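Local coordinates for protein FkbI (Streptomyces hygroscopicus, PDB 1R2J) that binds FAD and, as an acyl-CoA dehydrogenase relative, probably oxidises an acyl-ACP substrate on the way to the methoxymalonyl extender unit of the polyketide FK520, at residues 231-236 / 341-346. Sequence-based numbering, arbitrary orientation.
Sequences WGCVGI and KLMEII. With FAD (flavin-adenine dinucleotide), chain B.
Leu342 O takes two backbone bonds at once, from Ile345 N at 3.0 Å and Ile346 N at 3.1 Å, which keep the chain coiled where it passes the flavin. Toward helix 219-248, this segment offers Met343. Cys233 SG lies against the root of that side chain, 3.8 Å from Met343 CB and equally near CG, while Ile236 CD1 reaches Met343 CG more loosely at 4.4 Å. Bends at chi2 (-56°) and chi3 then carry the thioether away from Cys233, and the side chain also touches Cys186. All three residues are buried, and no hydrogen bond crosses between the two segments. The packing belongs to the C-terminal helical bundle of the acyl-CoA dehydrogenase fold, where Ala307 and Ala311 of helix 297-322 also touch Cys233, and Lys304 from the same helix bonds to Met343 O. Beyond Met343, residues 341-346 help line the FAD pocket. Ile346 CG2 sits over a face of the flavin's dimethylbenzene ring, 3.5 Å from FAD C8, whereas Leu342 CD2 comes in near the ring plane at its methyl edge, 3.5 Å from FAD C7M. Ile345 CG2 approaches the ribityl chain, 3.3 Å from FAD O3'.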
loop_
_atom_site.group_PDB
_atom_site.type_symbol
_atom_site.label_atom_id
_atom_site.label_comp_id
_atom_site.label_asym_id
_atom_site.label_seq_id
_atom_site.Cartn_x
_atom_site.Cartn_y
_atom_site.Cartn_z
ATOM N N TRP A 231 5.811 1.067 -6.425
ATOM C CA TRP A 231 6.396 2.405 -6.406
ATOM C C TRP A 231 6.884 2.725 -5.000
ATOM O O TRP A 231 7.888 3.410 -4.826
ATOM C CB TRP A 231 5.374 3.461 -6.858
ATOM C CG TRP A 231 5.219 3.538 -8.344
ATOM C CD1 TRP A 231 4.132 3.152 -9.080
ATOM C CD2 TRP A 231 6.182 4.040 -9.283
ATOM N NE1 TRP A 231 4.360 3.387 -10.418
ATOM C CE2 TRP A 231 5.609 3.930 -10.570
ATOM C CE3 TRP A 231 7.473 4.574 -9.162
ATOM C CZ2 TRP A 231 6.282 4.332 -11.728
ATOM C CZ3 TRP A 231 8.142 4.975 -10.317
ATOM C CH2 TRP A 231 7.541 4.851 -11.582
ATOM N N GLY A 232 6.175 2.217 -4.000
ATOM C CA GLY A 232 6.580 2.454 -2.630
ATOM C C GLY A 232 7.962 1.859 -2.414
ATOM O O GLY A 232 8.818 2.460 -1.753
ATOM N N CYS A 233 8.188 0.681 -2.988
ATOM C CA CYS A 233 9.478 0.006 -2.848
ATOM C C CYS A 233 10.590 0.736 -3.569
ATOM O O CYS A 233 11.741 0.701 -3.139
ATOM C CB CYS A 233 9.379 -1.435 -3.337
ATOM S SG CYS A 233 8.286 -2.411 -2.281
ATOM N N VAL A 234 10.254 1.381 -4.679
ATOM C CA VAL A 234 11.249 2.171 -5.393
ATOM C C VAL A 234 11.682 3.264 -4.409
ATOM O O VAL A 234 12.853 3.625 -4.349
ATOM C CB VAL A 234 10.654 2.840 -6.656
ATOM C CG1 VAL A 234 11.683 3.778 -7.287
ATOM C CG2 VAL A 234 10.242 1.777 -7.660
ATOM N N GLY A 235 10.722 3.779 -3.636
ATOM C CA GLY A 235 11.021 4.817 -2.659
ATOM C C GLY A 235 11.970 4.317 -1.584
ATOM O O GLY A 235 12.922 5.008 -1.197
ATOM N N ILE A 236 11.717 3.100 -1.107
ATOM C CA ILE A 236 12.568 2.501 -0.094
ATOM C C ILE A 236 13.998 2.375 -0.639
ATOM O O ILE A 236 14.970 2.671 0.065
ATOM C CB ILE A 236 12.034 1.117 0.320
ATOM C CG1 ILE A 236 10.641 1.281 0.953
ATOM C CG2 ILE A 236 13.005 0.454 1.290
ATOM C CD1 ILE A 236 9.970 -0.024 1.371
ATOM N N LYS A 341 10.831 -6.085 4.199
ATOM C CA LYS A 341 10.560 -7.490 4.466
ATOM C C LYS A 341 9.054 -7.727 4.335
ATOM O O LYS A 341 8.615 -8.694 3.708
ATOM C CB LYS A 341 11.038 -7.846 5.876
ATOM C CG LYS A 341 10.772 -9.284 6.301
ATOM C CD LYS A 341 11.499 -10.282 5.412
ATOM C CE LYS A 341 10.532 -10.975 4.457
ATOM N NZ LYS A 341 11.256 -11.925 3.568
ATOM N N LEU A 342 8.267 -6.822 4.916
ATOM C CA LEU A 342 6.812 -6.931 4.868
ATOM C C LEU A 342 6.269 -6.822 3.441
ATOM O O LEU A 342 5.313 -7.507 3.088
ATOM C CB LEU A 342 6.181 -5.866 5.777
ATOM C CG LEU A 342 5.556 -6.364 7.095
ATOM C CD1 LEU A 342 6.369 -7.511 7.682
ATOM C CD2 LEU A 342 5.464 -5.205 8.085
ATOM N N MET A 343 6.889 -5.979 2.619
ATOM C CA MET A 343 6.456 -5.802 1.233
ATOM C C MET A 343 6.598 -7.085 0.411
ATOM O O MET A 343 5.863 -7.287 -0.554
ATOM C CB MET A 343 7.239 -4.669 0.573
ATOM C CG MET A 343 7.028 -3.307 1.240
ATOM S SD MET A 343 5.290 -2.830 1.327
ATOM C CE MET A 343 4.865 -3.410 2.982
ATOM N N GLU A 344 7.544 -7.943 0.790
ATOM C CA GLU A 344 7.745 -9.216 0.094
ATOM C C GLU A 344 6.611 -10.196 0.410
ATOM O O GLU A 344 6.388 -11.168 -0.319
ATOM C CB GLU A 344 9.064 -9.863 0.525
ATOM C CG GLU A 344 10.314 -9.254 -0.080
ATOM C CD GLU A 344 11.584 -9.968 0.367
ATOM O OE1 GLU A 344 12.283 -10.546 -0.498
ATOM O OE2 GLU A 344 11.881 -9.949 1.584
ATOM N N ILE A 345 5.910 -9.928 1.507
ATOM C CA ILE A 345 4.820 -10.771 1.982
ATOM C C ILE A 345 3.418 -10.330 1.536
ATOM O O ILE A 345 2.592 -11.175 1.193
ATOM C CB ILE A 345 4.862 -10.847 3.537
ATOM C CG1 ILE A 345 6.179 -11.496 3.987
ATOM C CG2 ILE A 345 3.654 -11.614 4.066
ATOM C CD1 ILE A 345 6.563 -11.197 5.441
ATOM N N ILE A 346 3.154 -9.020 1.523
ATOM C CA ILE A 346 1.826 -8.501 1.150
ATOM C C ILE A 346 1.580 -8.238 -0.341
ATOM O O ILE A 346 2.509 -8.257 -1.145
ATOM C CB ILE A 346 1.508 -7.193 1.927
ATOM C CG1 ILE A 346 2.179 -5.979 1.262
ATOM C CG2 ILE A 346 2.022 -7.314 3.334
ATOM C CD1 ILE A 346 1.776 -4.626 1.891
HETATM P PA FAD B . -0.211 -17.481 4.263
HETATM O O1A FAD B . -0.948 -16.743 3.245
HETATM O O2A FAD B . -0.594 -18.086 5.587
HETATM O O5B FAD B . 1.297 -17.237 4.348
HETATM C C5B FAD B . 1.830 -18.268 3.615
HETATM C C4B FAD B . 3.306 -18.336 3.425
HETATM O O4B FAD B . 3.152 -19.520 2.565
HETATM C C3B FAD B . 3.712 -17.214 2.522
HETATM O O3B FAD B . 5.092 -17.063 2.598
HETATM C C2B FAD B . 3.272 -17.622 1.197
HETATM O O2B FAD B . 3.915 -17.077 0.015
HETATM C C1B FAD B . 3.364 -19.176 1.219
HETATM N N9A FAD B . 2.343 -19.766 0.420
HETATM C C8A FAD B . 0.935 -19.839 0.594
HETATM N N7A FAD B . 0.289 -20.455 -0.352
HETATM C C5A FAD B . 1.273 -20.843 -1.240
HETATM C C6A FAD B . 1.247 -21.541 -2.451
HETATM N N6A FAD B . 0.113 -22.001 -2.998
HETATM N N1A FAD B . 2.446 -21.763 -3.101
HETATM C C2A FAD B . 3.611 -21.314 -2.578
HETATM N N3A FAD B . 3.744 -20.611 -1.376
HETATM C C4A FAD B . 2.456 -20.442 -0.796
HETATM N N1 FAD B . -4.689 -7.550 4.022
HETATM C C2 FAD B . -5.803 -6.826 3.592
HETATM O O2 FAD B . -6.841 -7.386 3.190
HETATM N N3 FAD B . -5.761 -5.439 3.620
HETATM C C4 FAD B . -4.657 -4.668 4.067
HETATM O O4 FAD B . -4.727 -3.401 4.053
HETATM C C4X FAD B . -3.579 -5.402 4.507
HETATM N N5 FAD B . -2.443 -4.625 4.996
HETATM C C5X FAD B . -1.326 -5.333 5.486
HETATM C C6 FAD B . -0.185 -4.663 6.004
HETATM C C7 FAD B . 0.955 -5.326 6.550
HETATM C C7M FAD B . 2.133 -4.520 7.090
HETATM C C8 FAD B . 0.941 -6.749 6.585
HETATM C C8M FAD B . 2.065 -7.587 7.165
HETATM C C9 FAD B . -0.127 -7.444 6.078
HETATM C C9A FAD B . -1.269 -6.778 5.498
HETATM N N10 FAD B . -2.457 -7.490 4.946
HETATM C C10 FAD B . -3.600 -6.832 4.477
HETATM C "C1'" FAD B . -2.180 -8.861 4.969
HETATM C "C2'" FAD B . -1.471 -9.359 3.585
HETATM O "O2'" FAD B . -2.662 -9.528 2.764
HETATM C "C3'" FAD B . -0.978 -10.659 3.899
HETATM O "O3'" FAD B . 0.470 -10.607 3.923
HETATM C "C4'" FAD B . -1.166 -12.025 3.192
HETATM O "O4'" FAD B . -2.439 -12.447 2.782
HETATM C "C5'" FAD B . -0.685 -12.789 4.333
HETATM O "O5'" FAD B . -1.331 -14.010 4.531
HETATM P P FAD B . -0.925 -14.781 5.901
HETATM O O1P FAD B . -2.205 -14.999 5.420
HETATM O O2P FAD B . -1.268 -15.909 6.910
HETATM O O3P FAD B . -0.509 -16.173 5.171
#